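Local coordinates for protein Nsp15 (Middle East respiratory syndrome-related coronavirus, PDB 5YVD) that cleaves RNA as a viral endoribonuclease, probably with a preference for uridylate sites, at residues E56-A59 with K60-V63; R64-P67 with D68-L71; L85-Y88 with E89-N92; L125-F128 with M129-N133; D214-V217 with F218-Y222. All coordinates share one frame; numbering follows the deposited sequence.

Contact 1: residues E56-A59 with K60-V63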
loop_
_atom_site.group_PDB
_atom_site.type_symbol
_atom_site.label_atom_id
_atom_site.label_comp_id
_atom_site.label_asym_id
_atom_site.label_seq_id
_atom_site.Cartn_x
_atom_site.Cartn_y
_atom_site.Cartn_z
ATOM N N GLU A 56 6.778 16.835 -6.114
ATOM C CA GLU A 56 6.875 18.304 -6.218
ATOM C C GLU A 56 8.335 18.741 -6.006
ATOM O O GLU A 56 8.873 19.557 -6.742
ATOM C CB GLU A 56 5.917 18.987 -5.220
ATOM C CG GLU A 56 5.983 20.513 -5.178
ATOM C CD GLU A 56 5.039 21.166 -4.163
ATOM O OE1 GLU A 56 3.948 20.607 -3.920
ATOM O OE2 GLU A 56 5.376 22.257 -3.618
ATOM N N LEU A 57 8.986 18.155 -5.012
ATOM C CA LEU A 57 10.356 18.499 -4.713
ATOM C C LEU A 57 11.255 18.089 -5.846
ATOM O O LEU A 57 12.163 18.820 -6.233
ATOM C CB LEU A 57 10.790 17.803 -3.452
ATOM C CG LEU A 57 10.107 18.289 -2.178
ATOM C CD1 LEU A 57 10.633 17.576 -0.944
ATOM C CD2 LEU A 57 10.269 19.795 -2.041
ATOM N N TYR A 58 10.997 16.900 -6.374
ATOM C CA TYR A 58 11.577 16.507 -7.648
ATOM C C TYR A 58 11.412 17.583 -8.727
ATOM O O TYR A 58 12.390 18.027 -9.313
ATOM C CB TYR A 58 10.966 15.208 -8.134
ATOM C CG TYR A 58 11.479 14.807 -9.478
ATOM C CD1 TYR A 58 10.628 14.735 -10.589
ATOM C CD2 TYR A 58 12.815 14.527 -9.655
ATOM C CE1 TYR A 58 11.106 14.386 -11.830
ATOM C CE2 TYR A 58 13.304 14.180 -10.891
ATOM C CZ TYR A 58 12.452 14.113 -11.965
ATOM O OH TYR A 58 12.981 13.745 -13.163
ATOM N N ALA A 59 10.187 18.003 -8.997
ATOM C CA ALA A 59 9.980 18.991 -10.060
ATOM C C ALA A 59 10.624 20.331 -9.765
ATOM O O ALA A 59 10.991 21.056 -10.684
ATOM C CB ALA A 59 8.505 19.195 -10.342
ATOM N N LYS A 60 10.771 20.653 -8.503
ATOM C CA LYS A 60 11.347 21.899 -8.105
ATOM C C LYS A 60 12.841 21.788 -7.925
ATOM O O LYS A 60 13.487 22.737 -7.602
ATOM C CB LYS A 60 10.659 22.385 -6.845
ATOM C CG LYS A 60 9.398 23.163 -7.124
ATOM C CD LYS A 60 8.395 23.065 -6.009
ATOM C CE LYS A 60 7.377 24.177 -6.066
ATOM N NZ LYS A 60 7.005 24.652 -4.717
ATOM N N ARG A 61 13.391 20.615 -8.157
ATOM C CA ARG A 61 14.822 20.403 -8.047
ATOM C C ARG A 61 15.560 21.537 -8.665
ATOM O O ARG A 61 15.116 22.090 -9.623
ATOM C CB ARG A 61 15.213 19.090 -8.706
ATOM C CG ARG A 61 15.738 19.192 -10.117
ATOM C CD ARG A 61 15.642 17.877 -10.861
ATOM N NE ARG A 61 14.328 17.749 -11.434
ATOM C CZ ARG A 61 14.068 17.363 -12.667
ATOM N NH1 ARG A 61 15.017 17.012 -13.490
ATOM N NH2 ARG A 61 12.827 17.322 -13.065
ATOM N N ALA A 62 16.690 21.899 -8.105
ATOM C CA ALA A 62 17.492 22.953 -8.667
ATOM C C ALA A 62 18.369 22.501 -9.795
ATOM O O ALA A 62 19.251 21.734 -9.587
ATOM C CB ALA A 62 18.348 23.540 -7.601
ATOM N N VAL A 63 18.157 23.045 -10.977
ATOM C CA VAL A 63 18.851 22.597 -12.159
ATOM C C VAL A 63 20.111 23.403 -12.414
ATOM O O VAL A 63 20.162 24.250 -13.298
ATOM C CB VAL A 63 17.926 22.640 -13.364
ATOM C CG1 VAL A 63 18.613 22.024 -14.596
ATOM C CG2 VAL A 63 16.683 21.865 -13.006
#
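Stacking of the Arg61 guanidinium over one face of the Tyr58 ring is the main aromatic contact where helix 51-59 runs out. The two planes are 9° apart, and Arg61 NH2 comes within 3.4 Å of Tyr58 CZ, displaced toward the rim, in a cation-pi arrangement. Tyr58 has CG anti to its backbone N (chi1 177°), which swings the ring alongside the arginine chain.

One hydrogen bond steadies the guanidinium: Arg61 NE donates to Tyr58 O at 2.9 Å, close to the guanidinium plane. The backbone N of Arg61 reaches the same oxygen, Tyr58 O, at 3.0 Å from the opposite face of the carbonyl plane. One turn back, Lys60 N bonds to Glu56 O at 2.8 Å.

The ionic pair is looser. Lys60 runs side by side with Glu56, and Lys60 CD packs 3.6 Å from Glu56 CG. The salt bridge from Lys60 NZ to Glu56 OE2 is less certain, since the modelled NZ crowds another atom.

Tyr58 OH bonds to Glu263 of the second subunit, so the stack borders a subunit interface. Within the chain, Glu56 and Ala59 lean on helix 2-12, and the Tyr58 ring meets Trp86 of strand 86-87 edge-to-face.

Contact 2: residues R64-P67 with D68-L71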
loop_
_atom_site.group_PDB
_atom_site.type_symbol
_atom_site.label_atom_id
_atom_site.label_comp_id
_atom_site.label_asym_id
_atom_site.label_seq_id
_atom_site.Cartn_x
_atom_site.Cartn_y
_atom_site.Cartn_z
ATOM N N ARG A 64 21.136 23.101 -11.636
ATOM C CA ARG A 64 22.401 23.837 -11.674
ATOM C C ARG A 64 23.448 22.950 -11.073
ATOM O O ARG A 64 23.108 22.013 -10.373
ATOM C CB ARG A 64 22.300 25.111 -10.825
ATOM C CG ARG A 64 21.650 24.849 -9.476
ATOM C CD ARG A 64 21.956 25.869 -8.395
ATOM N NE ARG A 64 21.192 27.095 -8.530
ATOM C CZ ARG A 64 20.636 27.749 -7.513
ATOM N NH1 ARG A 64 20.729 27.315 -6.257
ATOM N NH2 ARG A 64 19.975 28.864 -7.761
ATOM N N SER A 65 24.712 23.242 -11.313
ATOM C CA SER A 65 25.780 22.462 -10.688
ATOM C C SER A 65 25.906 22.815 -9.213
ATOM O O SER A 65 25.480 23.887 -8.761
ATOM C CB SER A 65 27.116 22.704 -11.378
ATOM O OG SER A 65 27.477 24.078 -11.344
ATOM N N HIS A 66 26.478 21.908 -8.448
ATOM C CA HIS A 66 26.740 22.198 -7.048
ATOM C C HIS A 66 27.810 21.263 -6.536
ATOM O O HIS A 66 28.050 20.221 -7.155
ATOM C CB HIS A 66 25.460 22.096 -6.207
ATOM C CG HIS A 66 24.766 20.774 -6.287
ATOM N ND1 HIS A 66 25.070 19.723 -5.452
ATOM C CD2 HIS A 66 23.754 20.345 -7.080
ATOM C CE1 HIS A 66 24.288 18.694 -5.739
ATOM N NE2 HIS A 66 23.476 19.045 -6.723
ATOM N N PRO A 67 28.464 21.625 -5.422
ATOM C CA PRO A 67 29.407 20.721 -4.759
ATOM C C PRO A 67 28.769 19.394 -4.462
ATOM O O PRO A 67 27.570 19.334 -4.214
ATOM C CB PRO A 67 29.750 21.443 -3.457
ATOM C CG PRO A 67 29.524 22.887 -3.748
ATOM C CD PRO A 67 28.446 22.962 -4.805
ATOM N N ASP A 68 29.548 18.322 -4.504
ATOM C CA ASP A 68 28.963 16.989 -4.356
ATOM C C ASP A 68 28.445 16.812 -2.929
ATOM O O ASP A 68 28.992 17.377 -1.979
ATOM C CB ASP A 68 29.971 15.891 -4.749
ATOM C CG ASP A 68 29.327 14.502 -4.850
ATOM O OD1 ASP A 68 28.067 14.419 -4.859
ATOM O OD2 ASP A 68 30.084 13.500 -4.918
ATOM N N PHE A 69 27.396 16.025 -2.782
ATOM C CA PHE A 69 26.684 15.938 -1.508
ATOM C C PHE A 69 27.561 15.671 -0.301
ATOM O O PHE A 69 27.334 16.260 0.762
ATOM C CB PHE A 69 25.584 14.877 -1.578
ATOM C CG PHE A 69 24.591 15.131 -2.667
ATOM C CD1 PHE A 69 23.646 16.113 -2.526
ATOM C CD2 PHE A 69 24.639 14.412 -3.846
ATOM C CE1 PHE A 69 22.752 16.373 -3.529
ATOM C CE2 PHE A 69 23.736 14.666 -4.856
ATOM C CZ PHE A 69 22.790 15.649 -4.696
ATOM N N LYS A 70 28.542 14.787 -0.447
ATOM C CA LYS A 70 29.404 14.423 0.675
ATOM C C LYS A 70 30.128 15.636 1.262
ATOM O O LYS A 70 30.479 15.638 2.443
ATOM C CB LYS A 70 30.429 13.359 0.256
ATOM C CG LYS A 70 31.577 13.912 -0.568
ATOM C CD LYS A 70 32.270 12.907 -1.464
ATOM C CE LYS A 70 33.112 13.649 -2.503
ATOM N NZ LYS A 70 33.911 12.727 -3.354
ATOM N N LEU A 71 30.373 16.668 0.453
ATOM C CA LEU A 71 30.948 17.885 0.998
ATOM C C LEU A 71 29.910 18.620 1.860
ATOM O O LEU A 71 30.203 19.112 2.957
ATOM C CB LEU A 71 31.475 18.781 -0.115
ATOM C CG LEU A 71 32.598 18.216 -1.008
ATOM C CD1 LEU A 71 33.197 19.335 -1.846
ATOM C CD2 LEU A 71 33.704 17.516 -0.240
#
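His66 points the CE1 corner of its imidazole at the face of the Phe69 ring, making an offset edge-to-face pair across the entrance to helix 69-74. The ring planes are inclined by 62°, with the two centroids 5.1 Å apart. His66 CE1 lies 3.6 Å from Phe69 CZ and equally far from Phe69 CE1, so the histidine edge sits above the outer end of the phenyl ring. The histidine takes this position because its CG stands between the backbone N and the carbonyl carbon (chi1 57°), which turns the imidazole forward along the chain.

A hydrogen bond restrains that ring. His66 ND1 donates to Pro67 O at 2.8 Å, approaching from above the carbonyl plane and somewhat tilted from the imidazole plane; ND1 therefore carries a proton in this arrangement.

Asp68 and Pro67 make separate contacts. Asp68 OD1 accepts from Phe69 N at 2.7 Å, met from above the carboxylate plane, and Asp68 OD2 is hydrogen-bonded to Ser194 OG. Pro67 CB makes a loose apolar contact with Leu71 CD1 at 4.3 Å, one turn further on. Tyr155 of strand 153-156 meets both His66 and Phe69, extending the aromatic cluster.

The arrangement is that of a helix N terminus entered from an extended, proline-containing segment: Asp68 occupies the N-cap position, Asp68 O accepts from Leu71 N at 2.9 Å in the first turn, but the Asp68 carboxylate makes no capping bond, and the histidine-phenylalanine pair spans the junction.

Contact 3: residues L85-Y88 with E89-N92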
loop_
_atom_site.group_PDB
_atom_site.type_symbol
_atom_site.label_atom_id
_atom_site.label_comp_id
_atom_site.label_asym_id
_atom_site.label_seq_id
_atom_site.Cartn_x
_atom_site.Cartn_y
_atom_site.Cartn_z
ATOM N N LEU A 85 17.822 20.250 -3.472
ATOM C CA LEU A 85 18.824 19.552 -4.252
ATOM C C LEU A 85 18.421 18.113 -4.420
ATOM O O LEU A 85 18.206 17.416 -3.416
ATOM C CB LEU A 85 20.161 19.637 -3.542
ATOM C CG LEU A 85 20.880 20.994 -3.590
ATOM C CD1 LEU A 85 22.203 20.900 -2.839
ATOM C CD2 LEU A 85 21.152 21.462 -5.014
ATOM N N TRP A 86 18.304 17.673 -5.679
ATOM C CA TRP A 86 17.937 16.277 -5.997
ATOM C C TRP A 86 19.176 15.411 -6.086
ATOM O O TRP A 86 20.144 15.788 -6.751
ATOM C CB TRP A 86 17.144 16.184 -7.304
ATOM C CG TRP A 86 16.422 14.869 -7.512
ATOM C CD1 TRP A 86 16.701 13.910 -8.451
ATOM C CD2 TRP A 86 15.284 14.381 -6.781
ATOM N NE1 TRP A 86 15.801 12.862 -8.353
ATOM C CE2 TRP A 86 14.929 13.121 -7.335
ATOM C CE3 TRP A 86 14.523 14.886 -5.720
ATOM C CZ2 TRP A 86 13.864 12.361 -6.854
ATOM C CZ3 TRP A 86 13.422 14.118 -5.252
ATOM C CH2 TRP A 86 13.121 12.879 -5.816
ATOM N N ASP A 87 19.140 14.277 -5.383
ATOM C CA ASP A 87 20.141 13.215 -5.513
ATOM C C ASP A 87 19.626 12.077 -6.440
ATOM O O ASP A 87 18.703 11.309 -6.078
ATOM C CB ASP A 87 20.503 12.674 -4.129
ATOM C CG ASP A 87 21.577 11.594 -4.189
ATOM O OD1 ASP A 87 21.575 10.821 -5.162
ATOM O OD2 ASP A 87 22.402 11.503 -3.260
ATOM N N TYR A 88 20.238 11.958 -7.617
ATOM C CA TYR A 88 19.683 11.107 -8.660
ATOM C C TYR A 88 19.980 9.630 -8.424
ATOM O O TYR A 88 19.230 8.759 -8.848
ATOM C CB TYR A 88 20.189 11.519 -10.043
ATOM C CG TYR A 88 19.636 12.827 -10.572
ATOM C CD1 TYR A 88 19.974 14.038 -9.984
ATOM C CD2 TYR A 88 18.802 12.861 -11.678
ATOM C CE1 TYR A 88 19.487 15.241 -10.478
ATOM C CE2 TYR A 88 18.304 14.065 -12.173
ATOM C CZ TYR A 88 18.658 15.260 -11.575
ATOM O OH TYR A 88 18.184 16.487 -12.052
ATOM N N GLU A 89 21.072 9.326 -7.759
ATOM C CA GLU A 89 21.348 7.946 -7.448
ATOM C C GLU A 89 20.269 7.486 -6.472
ATOM O O GLU A 89 19.668 6.446 -6.671
ATOM C CB GLU A 89 22.734 7.812 -6.832
ATOM C CG GLU A 89 23.154 6.389 -6.466
ATOM C CD GLU A 89 24.296 6.367 -5.439
ATOM O OE1 GLU A 89 24.523 7.398 -4.769
ATOM O OE2 GLU A 89 24.967 5.323 -5.294
ATOM N N ARG A 90 20.009 8.265 -5.425
ATOM C CA ARG A 90 19.036 7.831 -4.398
ATOM C C ARG A 90 17.611 8.072 -4.836
ATOM O O ARG A 90 16.715 7.424 -4.326
ATOM C CB ARG A 90 19.248 8.533 -3.047
ATOM C CG ARG A 90 20.633 8.375 -2.473
ATOM C CD ARG A 90 20.696 8.904 -1.058
ATOM N NE ARG A 90 20.522 10.359 -1.014
ATOM C CZ ARG A 90 19.576 11.026 -0.353
ATOM N NH1 ARG A 90 18.652 10.412 0.375
ATOM N NH2 ARG A 90 19.574 12.341 -0.409
ATOM N N SER A 91 17.403 9.006 -5.765
ATOM C CA SER A 91 16.048 9.445 -6.130
ATOM C C SER A 91 15.318 9.983 -4.906
ATOM O O SER A 91 14.179 9.602 -4.588
ATOM C CB SER A 91 15.254 8.335 -6.831
ATOM O OG SER A 91 15.797 8.173 -8.110
ATOM N N ASN A 92 16.031 10.866 -4.220
ATOM C CA ASN A 92 15.548 11.527 -3.030
ATOM C C ASN A 92 16.209 12.882 -3.016
ATOM O O ASN A 92 17.008 13.225 -3.882
ATOM C CB ASN A 92 15.901 10.701 -1.750
ATOM C CG ASN A 92 14.989 11.011 -0.533
ATOM O OD1 ASN A 92 14.583 12.142 -0.308
ATOM N ND2 ASN A 92 14.691 9.999 0.253
HETATM O O HOH W 1 16.008 10.055 -10.093
#
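Asp87 grips Arg90 with both carboxylate oxygens. Asp87 OD1 accepts from Arg90 N at 3.0 Å along a nearly straight bond (174°), while Asp87 OD2 forms a salt bridge with Arg90 NE at 3.1 Å. Both donors approach from above the carboxylate plane, which stands at 90° to the guanidinium, whereas the oxygen lies at the guanidinium edge, near its plane. A chi1 of -178° turns the carboxylate away from the aspartate's own backbone N and places it over the turn.

The backbone pairing frames this turn. Asp87 and Asn92 are an antiparallel hydrogen-bonded pair, with Asp87 N to Asn92 O at 2.8 Å and Asn92 N to Asp87 O at 3.3 Å. Ser91 N also reaches Asp87 O, weakly, so Ser91 and Asn92 together face Asp87 in a G1 beta bulge; Ser91 takes up the left-handed backbone conformation that lets the hairpin close.

On another side, Asn92 O lies over one face of the Trp86 ring, 3.5 Å from Trp86 CE3. A water oxygen 2.7 Å from Ser91 OG also accepts a weak bond from Trp86 NE1. Trp86 CD1 in turn lies over the centre of the Tyr88 ring.

Further out, Arg90 NH2 bonds to Ile93 O within the hairpin, and Tyr88 N to Tyr155 OH ties it to strand 153-156. The guanidinium and the backbone N-H of Arg90 would be expected to keep Asp87 ionised, although Glu89, with OE1 4.5 Å from Asp87 OD1, adds a like charge that may partly offset this effect.

Contact 4: residues L125-F128 with M129-N133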
loop_
_atom_site.group_PDB
_atom_site.type_symbol
_atom_site.label_atom_id
_atom_site.label_comp_id
_atom_site.label_asym_id
_atom_site.label_seq_id
_atom_site.Cartn_x
_atom_site.Cartn_y
_atom_site.Cartn_z
ATOM N N LEU A 125 23.339 35.749 -0.462
ATOM C CA LEU A 125 24.566 36.223 0.139
ATOM C C LEU A 125 24.278 37.035 1.400
ATOM O O LEU A 125 24.671 36.628 2.505
ATOM C CB LEU A 125 25.336 37.057 -0.873
ATOM C CG LEU A 125 26.549 37.809 -0.345
ATOM C CD1 LEU A 125 27.425 36.935 0.549
ATOM C CD2 LEU A 125 27.326 38.368 -1.534
ATOM N N GLU A 126 23.573 38.158 1.229
ATOM C CA GLU A 126 23.246 39.070 2.343
ATOM C C GLU A 126 22.511 38.351 3.465
ATOM O O GLU A 126 22.762 38.598 4.642
ATOM C CB GLU A 126 22.420 40.261 1.869
ATOM C CG GLU A 126 23.159 41.160 0.873
ATOM C CD GLU A 126 23.013 40.755 -0.597
ATOM O OE1 GLU A 126 22.400 39.706 -0.901
ATOM O OE2 GLU A 126 23.529 41.491 -1.455
ATOM N N LYS A 127 21.628 37.430 3.103
ATOM C CA LYS A 127 20.943 36.619 4.111
ATOM C C LYS A 127 21.965 35.746 4.878
ATOM O O LYS A 127 21.990 35.705 6.129
ATOM C CB LYS A 127 19.831 35.774 3.463
ATOM C CG LYS A 127 18.463 35.977 4.100
ATOM C CD LYS A 127 18.439 35.451 5.535
ATOM C CE LYS A 127 17.230 35.947 6.336
ATOM N NZ LYS A 127 17.228 35.449 7.747
ATOM N N PHE A 128 22.832 35.075 4.126
ATOM C CA PHE A 128 23.906 34.320 4.737
ATOM C C PHE A 128 24.731 35.206 5.653
ATOM O O PHE A 128 25.201 34.730 6.694
ATOM C CB PHE A 128 24.799 33.650 3.675
ATOM C CG PHE A 128 26.118 33.143 4.202
ATOM C CD1 PHE A 128 26.177 32.007 4.984
ATOM C CD2 PHE A 128 27.293 33.799 3.905
ATOM C CE1 PHE A 128 27.380 31.535 5.466
ATOM C CE2 PHE A 128 28.497 33.332 4.386
ATOM C CZ PHE A 128 28.541 32.194 5.169
ATOM N N MET A 129 24.916 36.477 5.272
ATOM C CA MET A 129 25.745 37.415 6.077
ATOM C C MET A 129 25.086 37.800 7.381
ATOM O O MET A 129 25.786 38.150 8.318
ATOM C CB MET A 129 26.094 38.715 5.334
ATOM C CG MET A 129 27.051 38.580 4.173
ATOM S SD MET A 129 28.640 37.934 4.670
ATOM C CE MET A 129 29.234 39.242 5.745
ATOM N N SER A 130 23.755 37.764 7.438
ATOM C CA SER A 130 23.033 38.046 8.681
ATOM C C SER A 130 22.478 36.791 9.367
ATOM O O SER A 130 21.451 36.853 10.027
ATOM C CB SER A 130 21.916 39.048 8.411
ATOM O OG SER A 130 21.092 38.639 7.342
ATOM N N THR A 131 23.173 35.665 9.226
ATOM C CA THR A 131 22.747 34.397 9.817
ATOM C C THR A 131 23.955 33.815 10.545
ATOM O O THR A 131 24.993 33.641 9.939
ATOM C CB THR A 131 22.307 33.402 8.717
ATOM O OG1 THR A 131 21.412 34.047 7.807
ATOM C CG2 THR A 131 21.660 32.149 9.306
ATOM N N PRO A 132 23.836 33.524 11.847
ATOM C CA PRO A 132 25.003 33.061 12.619
ATOM C C PRO A 132 25.624 31.706 12.206
ATOM O O PRO A 132 26.852 31.608 12.103
ATOM C CB PRO A 132 24.460 32.972 14.064
ATOM C CG PRO A 132 22.976 32.927 13.927
ATOM C CD PRO A 132 22.660 33.738 12.707
ATOM N N ASN A 133 24.802 30.674 12.026
ATOM C CA ASN A 133 25.296 29.326 11.766
ATOM C C ASN A 133 24.870 28.924 10.374
ATOM O O ASN A 133 23.688 28.644 10.147
ATOM C CB ASN A 133 24.730 28.342 12.792
ATOM C CG ASN A 133 25.257 28.581 14.210
ATOM O OD1 ASN A 133 26.367 29.011 14.404
ATOM N ND2 ASN A 133 24.459 28.247 15.199
#
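Leu125 to Met129 form the end of helix 124-129, with Ser130 just beyond, and the contact is a local one at this C-terminal end, on the protein surface, where the chain turns toward strand 134-138. Met129 N closes the helical pattern by donating to Leu125 O at 2.8 Å.

Ser130, the first residue to leave helical backbone angles, grips Glu126 O twice: through its N at 3.1 Å and through its hydroxyl OG at 3.2 Å, the two donors coming from opposite faces of the carbonyl plane. The serine OG lies between its backbone N and carbonyl carbon (chi1 52°), which turns it back over the helix end. Thr131 OG1 also turns back to Lys127 O, although the modelled separation is too short to be trusted. Thr131 N to Phe128 O is weak.

Apolar packing is slight. Leu125 and Met129 run side by side, with Leu125 CD1 at 4.0 Å from Met129 CG, while Met129 SD sits obliquely to the Phe128 ring, 5.4 Å from its centroid, in a Met-aromatic contact. The Phe128 ring also meets Phe136 and, by a cation-pi contact, Lys178.

Lys178 NZ bonds to Phe128 O and Thr131 O, putting a positive charge at the carbonyl end of the helix, where it would probably interact favourably with the helix dipole. The whole is a helix C terminus whose last carbonyls are met by backbone N-H groups, the Ser130 hydroxyl and the Lys178 ammonium.

Contact 5: residues D214-V217 with F218-Y222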
loop_
_atom_site.group_PDB
_atom_site.type_symbol
_atom_site.label_atom_id
_atom_site.label_comp_id
_atom_site.label_asym_id
_atom_site.label_seq_id
_atom_site.Cartn_x
_atom_site.Cartn_y
_atom_site.Cartn_z
ATOM N N ASP A 214 51.410 -4.602 -15.413
ATOM C CA ASP A 214 51.626 -5.701 -14.476
ATOM C C ASP A 214 52.006 -5.129 -13.097
ATOM O O ASP A 214 52.754 -4.156 -13.027
ATOM C CB ASP A 214 52.763 -6.591 -14.948
ATOM C CG ASP A 214 52.903 -7.816 -14.087
ATOM O OD1 ASP A 214 53.880 -7.918 -13.314
ATOM O OD2 ASP A 214 51.994 -8.655 -14.137
ATOM N N SER A 215 51.542 -5.765 -12.023
ATOM C CA SER A 215 51.736 -5.253 -10.675
ATOM C C SER A 215 53.203 -5.124 -10.263
ATOM O O SER A 215 53.589 -4.139 -9.617
ATOM C CB SER A 215 50.963 -6.089 -9.624
ATOM O OG SER A 215 51.729 -7.147 -9.089
ATOM N N ASP A 216 54.012 -6.116 -10.626
ATOM C CA ASP A 216 55.434 -6.099 -10.263
ATOM C C ASP A 216 56.215 -4.937 -10.940
ATOM O O ASP A 216 57.095 -4.330 -10.320
ATOM C CB ASP A 216 56.078 -7.455 -10.560
ATOM C CG ASP A 216 57.425 -7.604 -9.902
ATOM O OD1 ASP A 216 57.480 -7.649 -8.649
ATOM O OD2 ASP A 216 58.435 -7.669 -10.636
ATOM N N VAL A 217 55.844 -4.622 -12.185
ATOM C CA VAL A 217 56.471 -3.540 -12.955
ATOM C C VAL A 217 56.130 -2.145 -12.384
ATOM O O VAL A 217 56.925 -1.202 -12.462
ATOM C CB VAL A 217 56.036 -3.628 -14.442
ATOM C CG1 VAL A 217 56.521 -2.437 -15.247
ATOM C CG2 VAL A 217 56.540 -4.920 -15.065
ATOM N N PHE A 218 54.937 -2.020 -11.824
ATOM C CA PHE A 218 54.452 -0.753 -11.306
ATOM C C PHE A 218 55.061 -0.494 -9.916
ATOM O O PHE A 218 55.616 0.588 -9.655
ATOM C CB PHE A 218 52.910 -0.773 -11.269
ATOM C CG PHE A 218 52.285 0.502 -10.744
ATOM C CD1 PHE A 218 51.865 1.492 -11.615
ATOM C CD2 PHE A 218 52.099 0.685 -9.384
ATOM C CE1 PHE A 218 51.299 2.655 -11.147
ATOM C CE2 PHE A 218 51.540 1.840 -8.897
ATOM C CZ PHE A 218 51.139 2.836 -9.780
ATOM N N ILE A 219 54.952 -1.483 -9.029
ATOM C CA ILE A 219 55.531 -1.384 -7.705
ATOM C C ILE A 219 56.972 -0.885 -7.800
ATOM O O ILE A 219 57.378 0.033 -7.063
ATOM C CB ILE A 219 55.452 -2.735 -6.930
ATOM C CG1 ILE A 219 54.008 -3.003 -6.479
ATOM C CG2 ILE A 219 56.336 -2.708 -5.686
ATOM C CD1 ILE A 219 53.784 -4.362 -5.863
ATOM N N LYS A 220 57.728 -1.469 -8.728
ATOM C CA LYS A 220 59.141 -1.129 -8.885
ATOM C C LYS A 220 59.372 0.212 -9.579
ATOM O O LYS A 220 60.295 0.938 -9.214
ATOM C CB LYS A 220 59.886 -2.256 -9.599
ATOM C CG LYS A 220 59.980 -3.519 -8.752
ATOM C CD LYS A 220 60.398 -4.729 -9.577
ATOM C CE LYS A 220 60.546 -5.961 -8.690
ATOM N NZ LYS A 220 60.910 -7.192 -9.455
ATOM N N LYS A 221 58.549 0.555 -10.565
ATOM C CA LYS A 221 58.648 1.872 -11.184
ATOM C C LYS A 221 58.500 3.043 -10.209
ATOM O O LYS A 221 59.158 4.085 -10.375
ATOM C CB LYS A 221 57.600 2.025 -12.260
ATOM C CG LYS A 221 57.472 3.436 -12.806
ATOM C CD LYS A 221 56.934 3.436 -14.226
ATOM C CE LYS A 221 56.655 4.862 -14.684
ATOM N NZ LYS A 221 56.184 4.907 -16.090
ATOM N N TYR A 222 57.631 2.888 -9.208
ATOM C CA TYR A 222 57.292 3.999 -8.295
ATOM C C TYR A 222 57.873 3.802 -6.887
ATOM O O TYR A 222 57.571 4.579 -5.978
ATOM C CB TYR A 222 55.767 4.224 -8.260
ATOM C CG TYR A 222 55.228 4.784 -9.567
ATOM C CD1 TYR A 222 54.551 3.971 -10.471
ATOM C CD2 TYR A 222 55.421 6.123 -9.909
ATOM C CE1 TYR A 222 54.087 4.473 -11.677
ATOM C CE2 TYR A 222 54.954 6.636 -11.112
ATOM C CZ TYR A 222 54.289 5.810 -11.992
ATOM O OH TYR A 222 53.841 6.287 -13.201
#
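Ile219 packs back on Ser215, and Phe218 bonds to Asp214, on the packed side of helix 215-221, while Asp216 and Lys220 make up its solvent side. Ile219 N donates to Ser215 O at 3.0 Å in a nearly straight bond (172°), and Ile219 CG1 rests 3.4 Å from the same oxygen, Ser215 O. Phe218 N reaches Asp214 O at 3.3 Å. Phe218 itself is buried: a chi1 of -180° carries its ring off the helix toward Phe210 and Met206 of helix 205-212 and toward Tyr234, and Tyr222 CD1 lies over one face, offset toward the rim. Ser215 OG is tied to Glu230 on helix 229-234, which Ile219 also touches.

The exposed side is held by charge. Lys220 stretches out in an extended chain and crosses Asp216 obliquely, so that Lys220 NZ meets Asp216 OD2 at 2.8 Å on the syn side, nearly in the carboxylate plane, as a salt bridge one turn apart. The backbone bond beneath it, Lys220 N to Asp216 O, is weak.

At the start, Asp214 OD1 accepts from Asp216 N at 3.2 Å, met from above the carboxylate plane. This is an aspartate N-cap followed by an i to i+4 salt bridge, the pattern of a short amphipathic surface helix packed by one side against its neighbours.

Followed from the N terminus, the five contacts come in series, none nested in or crossing another. Contact 1 ends helix 51-59 and runs straight into contact 2, which starts helix 69-74. Contact 3 closes the hairpin of strands 86-87 and 92-93 and touches both: Trp86 and Tyr88 pack on Tyr58 and Arg61, and Leu85 to Asp87 on His66 and Phe69. These three thus join the N-terminal oligomerisation region to the middle domain. Contact 4 finishes helix 124-129 before strand 134-138, without touching the others. Contact 5, in the endoribonuclease region, lies across the chain's centre from contacts 1 and 4, its centre about 52 Å from that of contact 4.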